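Long-range contacts in cell division control protein Cdc48 (Mycobacterium smegmatis, PDB 5E7P), which probably binds and hydrolyses ATP as a Cdc48-type AAA ATPase carrying two AAA modules in one chain: residues 545-556 with 579-590; 110-121 with 193-201. All blocks are in the same frame, centred on the assembly; numbering follows the deposited sequence.

How the interactions relate
From the N terminus, interaction 2 comes first: strand 112-116 follows the six-stranded sheet built from residues 22-104, and the chain returns some 80 residues later as strand 196-199, closing a loop that also contributes the other two strands of the same four-stranded sheet. Its end at P193 touches the ADP of the first AAA module. Interaction 1 opens only after that module has been completed and joins strands 546-551 and 580-585 of the second, closing a short, mostly helical loop. The two loops neither nest nor cross. Their centres lie about 36 Å apart on opposite sides of the chain's centre, and their nearest atoms are about 15 Å apart.

Interaction 1: residues 545-556 with 579-590; sequences LSVHAVKGSELM and PSLVFLDEIDAL
S546 to K551 pair residue for residue with S580 to D585 as parallel neighbours, the short strand axes 12° apart. Backbone bonds pass back and forth: S546 N to P579 O, L581 N to S546 O (2.9 Å), H548 N to L581 O, F583 N to H548 O, V550 N to F583 O and D585 N to V550 O. The last, G552 N to D585 O at 2.8 Å, carries the pairing onto the first turn of helix 552-558.

Polar side chains gather at both ends. With CG beside the backbone N (chi1 -45°), the H548 ring leans back along its strand, and NE2 gives its one N-H to S546 OG (3.0 Å), with S580 OG a weak second acceptor. S546 OG also bonds the carbonyl of S577, and S580 OG that of A574, tying the strand starts to the end of helix 563-576. At the far end the extended side chain of E586 presents OE2 to S553 OG, which donates from above the carboxylate plane (2.8 Å). K551 makes a salt bridge to the same oxygen, modelled doubtfully short.

Apolar contacts lie on both faces. V550 CG2 runs beside L584 CD2 (3.7 Å) and meets L590 CD1 (3.9 Å) at about a right angle; on the other face A549 CB abuts F583 CB (3.6 Å). A589 CB packs on the backbone of G552 and S553.

The two strands and the intervening helix 563-576 form a beta-alpha-beta crossover of the P-loop NTPase core. L581-E586 is its Walker B motif, with D585 OD1 weakly bonded to T533 of the ADP site.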
loop_
_atom_site.group_PDB
_atom_site.type_symbol
_atom_site.label_atom_id
_atom_site.label_comp_id
_atom_site.label_asym_id
_atom_site.label_seq_id
_atom_site.Cartn_x
_atom_site.Cartn_y
_atom_site.Cartn_z
ATOM N N LEU A 545 8.269 3.378 -11.618
ATOM C CA LEU A 545 8.560 1.986 -11.895
ATOM C C LEU A 545 7.406 1.151 -11.359
ATOM O O LEU A 545 7.255 1.007 -10.152
ATOM C CB LEU A 545 9.865 1.585 -11.204
ATOM C CG LEU A 545 10.138 0.088 -11.059
ATOM C CD1 LEU A 545 10.294 -0.544 -12.428
ATOM C CD2 LEU A 545 11.359 -0.170 -10.192
ATOM N N SER A 546 6.575 0.620 -12.246
ATOM C CA SER A 546 5.442 -0.183 -11.805
ATOM C C SER A 546 5.907 -1.563 -11.345
ATOM O O SER A 546 6.694 -2.223 -12.023
ATOM C CB SER A 546 4.381 -0.290 -12.906
ATOM O OG SER A 546 4.921 -0.830 -14.099
ATOM N N VAL A 547 5.430 -1.987 -10.181
ATOM C CA VAL A 547 5.835 -3.263 -9.604
ATOM C C VAL A 547 4.725 -4.299 -9.721
ATOM O O VAL A 547 3.569 -4.027 -9.401
ATOM C CB VAL A 547 6.243 -3.106 -8.127
ATOM C CG1 VAL A 547 6.637 -4.458 -7.525
ATOM C CG2 VAL A 547 7.379 -2.096 -8.004
ATOM N N HIS A 548 5.090 -5.486 -10.191
ATOM C CA HIS A 548 4.142 -6.569 -10.388
ATOM C C HIS A 548 4.720 -7.825 -9.747
ATOM O O HIS A 548 5.592 -8.480 -10.319
ATOM C CB HIS A 548 3.894 -6.775 -11.884
ATOM C CG HIS A 548 3.683 -5.497 -12.636
ATOM N ND1 HIS A 548 2.436 -4.939 -12.820
ATOM C CD2 HIS A 548 4.562 -4.657 -13.231
ATOM C CE1 HIS A 548 2.554 -3.816 -13.507
ATOM N NE2 HIS A 548 3.834 -3.621 -13.767
ATOM N N ALA A 549 4.233 -8.148 -8.551
ATOM C CA ALA A 549 4.855 -9.174 -7.722
ATOM C C ALA A 549 3.900 -10.286 -7.316
ATOM O O ALA A 549 2.741 -10.033 -6.992
ATOM C CB ALA A 549 5.457 -8.539 -6.486
ATOM N N VAL A 550 4.397 -11.520 -7.334
ATOM C CA VAL A 550 3.631 -12.669 -6.861
ATOM C C VAL A 550 4.482 -13.579 -5.976
ATOM O O VAL A 550 5.702 -13.639 -6.123
ATOM C CB VAL A 550 3.049 -13.508 -8.026
ATOM C CG1 VAL A 550 2.155 -12.653 -8.913
ATOM C CG2 VAL A 550 4.161 -14.162 -8.837
ATOM N N LYS A 551 3.830 -14.267 -5.044
ATOM C CA LYS A 551 4.470 -15.338 -4.288
ATOM C C LYS A 551 4.141 -16.665 -4.953
ATOM O O LYS A 551 2.968 -16.979 -5.168
ATOM C CB LYS A 551 3.985 -15.357 -2.840
ATOM C CG LYS A 551 4.698 -14.384 -1.920
ATOM C CD LYS A 551 4.488 -14.748 -0.453
ATOM C CE LYS A 551 5.573 -15.697 0.066
ATOM N NZ LYS A 551 5.599 -17.017 -0.631
ATOM N N GLY A 552 5.177 -17.437 -5.271
ATOM C CA GLY A 552 5.030 -18.698 -5.979
ATOM C C GLY A 552 3.959 -19.620 -5.429
ATOM O O GLY A 552 3.198 -20.217 -6.188
ATOM N N SER A 553 3.893 -19.725 -4.105
ATOM C CA SER A 553 2.914 -20.585 -3.446
ATOM C C SER A 553 1.480 -20.124 -3.690
ATOM O O SER A 553 0.619 -20.920 -4.066
ATOM C CB SER A 553 3.184 -20.641 -1.941
ATOM O OG SER A 553 4.450 -21.211 -1.668
ATOM N N GLU A 554 1.234 -18.835 -3.473
ATOM C CA GLU A 554 -0.117 -18.282 -3.527
ATOM C C GLU A 554 -0.740 -18.369 -4.915
ATOM O O GLU A 554 -1.910 -18.718 -5.053
ATOM C CB GLU A 554 -0.122 -16.834 -3.035
ATOM C CG GLU A 554 0.508 -16.655 -1.666
ATOM C CD GLU A 554 0.225 -15.295 -1.072
ATOM O OE1 GLU A 554 -0.549 -14.530 -1.687
ATOM O OE2 GLU A 554 0.772 -14.991 0.010
ATOM N N LEU A 555 0.043 -18.052 -5.939
ATOM C CA LEU A 555 -0.442 -18.115 -7.315
ATOM C C LEU A 555 -0.820 -19.548 -7.699
ATOM O O LEU A 555 -1.783 -19.775 -8.435
ATOM C CB LEU A 555 0.610 -17.550 -8.276
ATOM C CG LEU A 555 0.304 -17.564 -9.776
ATOM C CD1 LEU A 555 0.761 -16.271 -10.426
ATOM C CD2 LEU A 555 0.972 -18.751 -10.454
ATOM N N MET A 556 -0.062 -20.510 -7.185
ATOM C CA MET A 556 -0.259 -21.913 -7.533
ATOM C C MET A 556 -1.353 -22.581 -6.702
ATOM O O MET A 556 -2.201 -23.294 -7.239
ATOM C CB MET A 556 1.056 -22.685 -7.387
ATOM C CG MET A 556 2.130 -22.283 -8.390
ATOM S SD MET A 556 1.826 -22.903 -10.057
ATOM C CE MET A 556 2.167 -24.649 -9.834
ATOM N N PRO A 579 7.860 1.447 -17.613
ATOM C CA PRO A 579 8.894 0.591 -17.009
ATOM C C PRO A 579 8.390 -0.261 -15.842
ATOM O O PRO A 579 7.730 0.248 -14.932
ATOM C CB PRO A 579 9.940 1.600 -16.523
ATOM C CG PRO A 579 9.175 2.848 -16.295
ATOM C CD PRO A 579 8.126 2.875 -17.364
ATOM N N SER A 580 8.710 -1.552 -15.874
ATOM C CA SER A 580 8.133 -2.496 -14.923
ATOM C C SER A 580 9.159 -3.437 -14.308
ATOM O O SER A 580 10.097 -3.877 -14.972
ATOM C CB SER A 580 7.036 -3.331 -15.596
ATOM O OG SER A 580 5.991 -2.516 -16.101
ATOM N N LEU A 581 8.955 -3.747 -13.034
ATOM C CA LEU A 581 9.692 -4.808 -12.362
ATOM C C LEU A 581 8.748 -5.975 -12.114
ATOM O O LEU A 581 7.651 -5.798 -11.578
ATOM C CB LEU A 581 10.263 -4.318 -11.032
ATOM C CG LEU A 581 10.874 -5.387 -10.122
ATOM C CD1 LEU A 581 12.041 -6.076 -10.808
ATOM C CD2 LEU A 581 11.314 -4.784 -8.795
ATOM N N VAL A 582 9.175 -7.165 -12.519
ATOM C CA VAL A 582 8.407 -8.376 -12.282
ATOM C C VAL A 582 9.075 -9.190 -11.184
ATOM O O VAL A 582 10.129 -9.791 -11.396
ATOM C CB VAL A 582 8.291 -9.233 -13.554
ATOM C CG1 VAL A 582 7.476 -10.489 -13.274
ATOM C CG2 VAL A 582 7.658 -8.429 -14.662
ATOM N N PHE A 583 8.462 -9.196 -10.006
ATOM C CA PHE A 583 9.023 -9.895 -8.857
ATOM C C PHE A 583 8.345 -11.250 -8.652
ATOM O O PHE A 583 7.185 -11.323 -8.249
ATOM C CB PHE A 583 8.896 -9.034 -7.596
ATOM C CG PHE A 583 9.560 -9.625 -6.383
ATOM C CD1 PHE A 583 10.581 -10.556 -6.511
ATOM C CD2 PHE A 583 9.154 -9.257 -5.111
ATOM C CE1 PHE A 583 11.187 -11.106 -5.393
ATOM C CE2 PHE A 583 9.760 -9.799 -3.989
ATOM C CZ PHE A 583 10.777 -10.726 -4.130
ATOM N N LEU A 584 9.086 -12.317 -8.935
ATOM C CA LEU A 584 8.617 -13.677 -8.702
ATOM C C LEU A 584 9.252 -14.236 -7.432
ATOM O O LEU A 584 10.255 -14.950 -7.486
ATOM C CB LEU A 584 8.959 -14.570 -9.897
ATOM C CG LEU A 584 8.458 -14.105 -11.267
ATOM C CD1 LEU A 584 8.978 -15.017 -12.372
ATOM C CD2 LEU A 584 6.939 -14.045 -11.299
ATOM N N ASP A 585 8.675 -13.896 -6.285
ATOM C CA ASP A 585 9.178 -14.399 -5.015
ATOM C C ASP A 585 8.803 -15.864 -4.857
ATOM O O ASP A 585 7.790 -16.308 -5.394
ATOM C CB ASP A 585 8.633 -13.582 -3.845
ATOM C CG ASP A 585 9.397 -13.833 -2.559
ATOM O OD1 ASP A 585 10.523 -14.369 -2.634
ATOM O OD2 ASP A 585 8.877 -13.492 -1.476
ATOM N N GLU A 586 9.626 -16.601 -4.117
ATOM C CA GLU A 586 9.478 -18.047 -3.966
ATOM C C GLU A 586 9.330 -18.714 -5.331
ATOM O O GLU A 586 8.391 -19.473 -5.576
ATOM C CB GLU A 586 8.300 -18.387 -3.051
ATOM C CG GLU A 586 8.422 -19.745 -2.378
ATOM C CD GLU A 586 7.245 -20.057 -1.472
ATOM O OE1 GLU A 586 7.220 -21.164 -0.889
ATOM O OE2 GLU A 586 6.345 -19.198 -1.345
ATOM N N ILE A 587 10.273 -18.406 -6.214
ATOM C CA ILE A 587 10.256 -18.870 -7.597
ATOM C C ILE A 587 10.372 -20.397 -7.696
ATOM O O ILE A 587 10.013 -20.990 -8.712
ATOM C CB ILE A 587 11.380 -18.166 -8.418
ATOM C CG1 ILE A 587 11.303 -18.517 -9.908
ATOM C CG2 ILE A 587 12.750 -18.489 -7.845
ATOM C CD1 ILE A 587 10.052 -18.022 -10.592
ATOM N N ASP A 588 10.855 -21.033 -6.634
ATOM C CA ASP A 588 10.971 -22.490 -6.612
ATOM C C ASP A 588 9.606 -23.179 -6.573
ATOM O O ASP A 588 9.436 -24.272 -7.114
ATOM C CB ASP A 588 11.836 -22.956 -5.438
ATOM C CG ASP A 588 11.337 -22.436 -4.102
ATOM O OD1 ASP A 588 11.151 -21.207 -3.967
ATOM O OD2 ASP A 588 11.126 -23.263 -3.189
ATOM N N ALA A 589 8.633 -22.538 -5.932
ATOM C CA ALA A 589 7.282 -23.084 -5.876
ATOM C C ALA A 589 6.562 -22.846 -7.199
ATOM O O ALA A 589 5.780 -23.679 -7.654
ATOM C CB ALA A 589 6.502 -22.468 -4.725
ATOM N N LEU A 590 6.839 -21.702 -7.813
ATOM C CA LEU A 590 6.215 -21.339 -9.078
ATOM C C LEU A 590 6.729 -22.225 -10.208
ATOM O O LEU A 590 5.981 -22.572 -11.124
ATOM C CB LEU A 590 6.480 -19.865 -9.391
ATOM C CG LEU A 590 5.394 -19.074 -10.126
ATOM C CD1 LEU A 590 5.616 -17.581 -9.936
ATOM C CD2 LEU A 590 5.359 -19.419 -11.604
#

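Interaction 2: residues 110-121 with 193-201; sequences ARSVTVSGSRLA and PNSVVSWGT
V113 and V115 interleave with V196 and S198 to make a parallel strand pair at the edge of a mixed four-stranded sheet, consistent with the second half of a Cdc48 N-terminal domain. V113 N bonds V196 O (2.9 Å), S198 N bonds V113 O (3.2 Å), and V196 N to R111 O and V115 N to S198 O flank them.

On the face of V113, V115 and V197, W199 CG lies beside the backbone N (chi1 -69°), which carries the indole toward G117 and A121: CE3 touches V115 CG2 (3.8 Å), CZ3 lies 3.7 Å from G117 N, CH2 meets A121 CB (3.9 Å), and S116 C sits at the ring edge, in its plane. The ring thus bridges strand 112-116 and the start of helix 119-124. On the opposite face T114 CG2 rests on G200 CA (3.6 Å).

Farther out, W199 NE1 bonds I125 O, which helps to fix the rotation of the ring, while L130 of helix 127-133 packs on V115, V197 and W199. R131 holds S195 O, and N194 ND2 bonds D329 of the first AAA module. A water donates to A110 O (2.9 Å) and to N194 OD1 (2.7 Å).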
loop_
_atom_site.group_PDB
_atom_site.type_symbol
_atom_site.label_atom_id
_atom_site.label_comp_id
_atom_site.label_asym_id
_atom_site.label_seq_id
_atom_site.Cartn_x
_atom_site.Cartn_y
_atom_site.Cartn_z
ATOM N N ALA A 110 -10.823 -2.266 5.942
ATOM C CA ALA A 110 -12.257 -2.338 6.198
ATOM C C ALA A 110 -13.045 -2.629 4.929
ATOM O O ALA A 110 -12.821 -2.005 3.892
ATOM C CB ALA A 110 -12.747 -1.040 6.813
ATOM N N ARG A 111 -13.965 -3.585 5.011
ATOM C CA ARG A 111 -14.951 -3.750 3.958
ATOM C C ARG A 111 -15.928 -2.600 4.108
ATOM O O ARG A 111 -16.284 -1.938 3.134
ATOM C CB ARG A 111 -15.684 -5.085 4.084
ATOM C CG ARG A 111 -14.799 -6.299 3.878
ATOM C CD ARG A 111 -15.611 -7.587 3.895
ATOM N NE ARG A 111 -14.758 -8.757 4.095
ATOM C CZ ARG A 111 -14.546 -9.336 5.274
ATOM N NH1 ARG A 111 -13.751 -10.394 5.363
ATOM N NH2 ARG A 111 -15.133 -8.859 6.363
ATOM N N SER A 112 -16.344 -2.359 5.347
ATOM C CA SER A 112 -17.231 -1.245 5.653
ATOM C C SER A 112 -16.952 -0.704 7.046
ATOM O O SER A 112 -16.379 -1.394 7.886
ATOM C CB SER A 112 -18.699 -1.671 5.559
ATOM O OG SER A 112 -19.069 -2.472 6.667
ATOM N N VAL A 113 -17.347 0.543 7.273
ATOM C CA VAL A 113 -17.334 1.141 8.602
ATOM C C VAL A 113 -18.593 1.978 8.743
ATOM O O VAL A 113 -18.809 2.912 7.972
ATOM C CB VAL A 113 -16.120 2.065 8.821
ATOM C CG1 VAL A 113 -16.256 2.800 10.146
ATOM C CG2 VAL A 113 -14.818 1.281 8.773
ATOM N N THR A 114 -19.433 1.642 9.715
ATOM C CA THR A 114 -20.652 2.407 9.943
ATOM C C THR A 114 -20.455 3.402 11.080
ATOM O O THR A 114 -20.034 3.032 12.173
ATOM C CB THR A 114 -21.852 1.494 10.246
ATOM O OG1 THR A 114 -22.025 0.558 9.175
ATOM C CG2 THR A 114 -23.119 2.319 10.394
ATOM N N VAL A 115 -20.752 4.667 10.809
ATOM C CA VAL A 115 -20.591 5.716 11.805
ATOM C C VAL A 115 -21.929 6.367 12.126
ATOM O O VAL A 115 -22.874 6.289 11.340
ATOM C CB VAL A 115 -19.609 6.802 11.325
ATOM C CG1 VAL A 115 -18.225 6.208 11.104
ATOM C CG2 VAL A 115 -20.121 7.458 10.051
ATOM N N SER A 116 -22.005 7.012 13.284
ATOM C CA SER A 116 -23.219 7.707 13.688
ATOM C C SER A 116 -22.923 9.171 13.973
ATOM O O SER A 116 -21.848 9.512 14.464
ATOM C CB SER A 116 -23.832 7.050 14.924
ATOM O OG SER A 116 -25.042 7.688 15.292
ATOM N N GLY A 117 -23.880 10.034 13.658
ATOM C CA GLY A 117 -23.729 11.455 13.897
ATOM C C GLY A 117 -25.070 12.156 13.955
ATOM O O GLY A 117 -26.113 11.512 14.079
ATOM N N SER A 118 -25.040 13.481 13.866
ATOM C CA SER A 118 -26.260 14.279 13.877
ATOM C C SER A 118 -27.040 14.091 12.583
ATOM O O SER A 118 -26.501 13.607 11.588
ATOM C CB SER A 118 -25.930 15.758 14.088
ATOM O OG SER A 118 -24.925 16.188 13.187
ATOM N N ARG A 119 -28.312 14.479 12.600
ATOM C CA ARG A 119 -29.172 14.347 11.428
ATOM C C ARG A 119 -28.735 15.277 10.300
ATOM O O ARG A 119 -29.024 15.027 9.129
ATOM C CB ARG A 119 -30.630 14.620 11.803
ATOM N N LEU A 120 -28.034 16.348 10.659
ATOM C CA LEU A 120 -27.576 17.328 9.680
ATOM C C LEU A 120 -26.371 16.816 8.892
ATOM O O LEU A 120 -26.318 16.947 7.670
ATOM C CB LEU A 120 -27.235 18.655 10.362
ATOM C CG LEU A 120 -27.096 19.866 9.438
ATOM C CD1 LEU A 120 -28.434 20.213 8.801
ATOM C CD2 LEU A 120 -26.525 21.060 10.189
ATOM N N ALA A 121 -25.410 16.225 9.594
ATOM C CA ALA A 121 -24.221 15.680 8.949
ATOM C C ALA A 121 -24.566 14.408 8.188
ATOM O O ALA A 121 -23.945 14.091 7.174
ATOM C CB ALA A 121 -23.136 15.411 9.974
ATOM N N PRO A 193 -9.323 2.941 0.179
ATOM C CA PRO A 193 -10.120 3.400 -0.964
ATOM C C PRO A 193 -11.205 2.401 -1.378
ATOM O O PRO A 193 -12.242 2.811 -1.893
ATOM C CB PRO A 193 -9.083 3.534 -2.073
ATOM C CG PRO A 193 -7.812 3.829 -1.354
ATOM C CD PRO A 193 -7.875 3.037 -0.085
ATOM N N ASN A 194 -10.968 1.112 -1.155
ATOM C CA ASN A 194 -11.963 0.089 -1.471
ATOM C C ASN A 194 -12.907 -0.193 -0.301
ATOM O O ASN A 194 -13.662 -1.162 -0.318
ATOM C CB ASN A 194 -11.293 -1.207 -1.948
ATOM C CG ASN A 194 -10.312 -1.770 -0.936
ATOM O OD1 ASN A 194 -10.205 -1.274 0.184
ATOM N ND2 ASN A 194 -9.596 -2.818 -1.325
ATOM N N SER A 195 -12.852 0.656 0.718
ATOM C CA SER A 195 -13.777 0.556 1.836
ATOM C C SER A 195 -15.012 1.387 1.540
ATOM O O SER A 195 -14.996 2.239 0.654
ATOM C CB SER A 195 -13.125 1.056 3.127
ATOM O OG SER A 195 -12.018 0.252 3.493
ATOM N N VAL A 196 -16.085 1.131 2.278
ATOM C CA VAL A 196 -17.250 2.002 2.237
ATOM C C VAL A 196 -17.535 2.533 3.639
ATOM O O VAL A 196 -17.544 1.778 4.609
ATOM C CB VAL A 196 -18.492 1.293 1.638
ATOM C CG1 VAL A 196 -18.803 -0.003 2.379
ATOM C CG2 VAL A 196 -19.697 2.224 1.642
ATOM N N VAL A 197 -17.734 3.841 3.750
ATOM C CA VAL A 197 -18.034 4.452 5.038
ATOM C C VAL A 197 -19.401 5.115 4.989
ATOM O O VAL A 197 -19.565 6.163 4.369
ATOM C CB VAL A 197 -16.971 5.493 5.431
ATOM C CG1 VAL A 197 -17.250 6.034 6.824
ATOM C CG2 VAL A 197 -15.582 4.880 5.364
ATOM N N SER A 198 -20.381 4.500 5.646
ATOM C CA SER A 198 -21.767 4.949 5.549
ATOM C C SER A 198 -22.382 5.273 6.907
ATOM O O SER A 198 -21.901 4.819 7.946
ATOM C CB SER A 198 -22.613 3.895 4.830
ATOM O OG SER A 198 -22.444 2.620 5.423
ATOM N N TRP A 199 -23.456 6.057 6.884
ATOM C CA TRP A 199 -24.120 6.492 8.106
ATOM C C TRP A 199 -24.914 5.369 8.758
ATOM O O TRP A 199 -25.265 4.384 8.108
ATOM C CB TRP A 199 -25.035 7.687 7.830
ATOM C CG TRP A 199 -24.288 8.940 7.503
ATOM C CD1 TRP A 199 -24.189 9.543 6.283
ATOM C CD2 TRP A 199 -23.518 9.737 8.409
ATOM N NE1 TRP A 199 -23.410 10.672 6.376
ATOM C CE2 TRP A 199 -22.984 10.812 7.671
ATOM C CE3 TRP A 199 -23.229 9.646 9.773
ATOM C CZ2 TRP A 199 -22.179 11.789 8.252
ATOM C CZ3 TRP A 199 -22.430 10.618 10.349
ATOM C CH2 TRP A 199 -21.916 11.676 9.589
ATOM N N GLY A 200 -25.191 5.528 10.048
ATOM C CA GLY A 200 -25.971 4.559 10.793
ATOM C C GLY A 200 -27.423 4.577 10.366
ATOM O O GLY A 200 -28.109 5.588 10.516
ATOM N N THR A 201 -27.887 3.455 9.825
ATOM C CA THR A 201 -29.259 3.339 9.347
ATOM C C THR A 201 -30.047 2.358 10.207
ATOM O O THR A 201 -30.011 1.150 9.969
ATOM C CB THR A 201 -29.305 2.848 7.886
ATOM O OG1 THR A 201 -29.094 1.431 7.848
ATOM C CG2 THR A 201 -28.234 3.536 7.054
HETATM O O HOH W 1 -10.472 -2.759 2.424
HETATM O O HOH W 2 -15.571 -2.388 0.612
#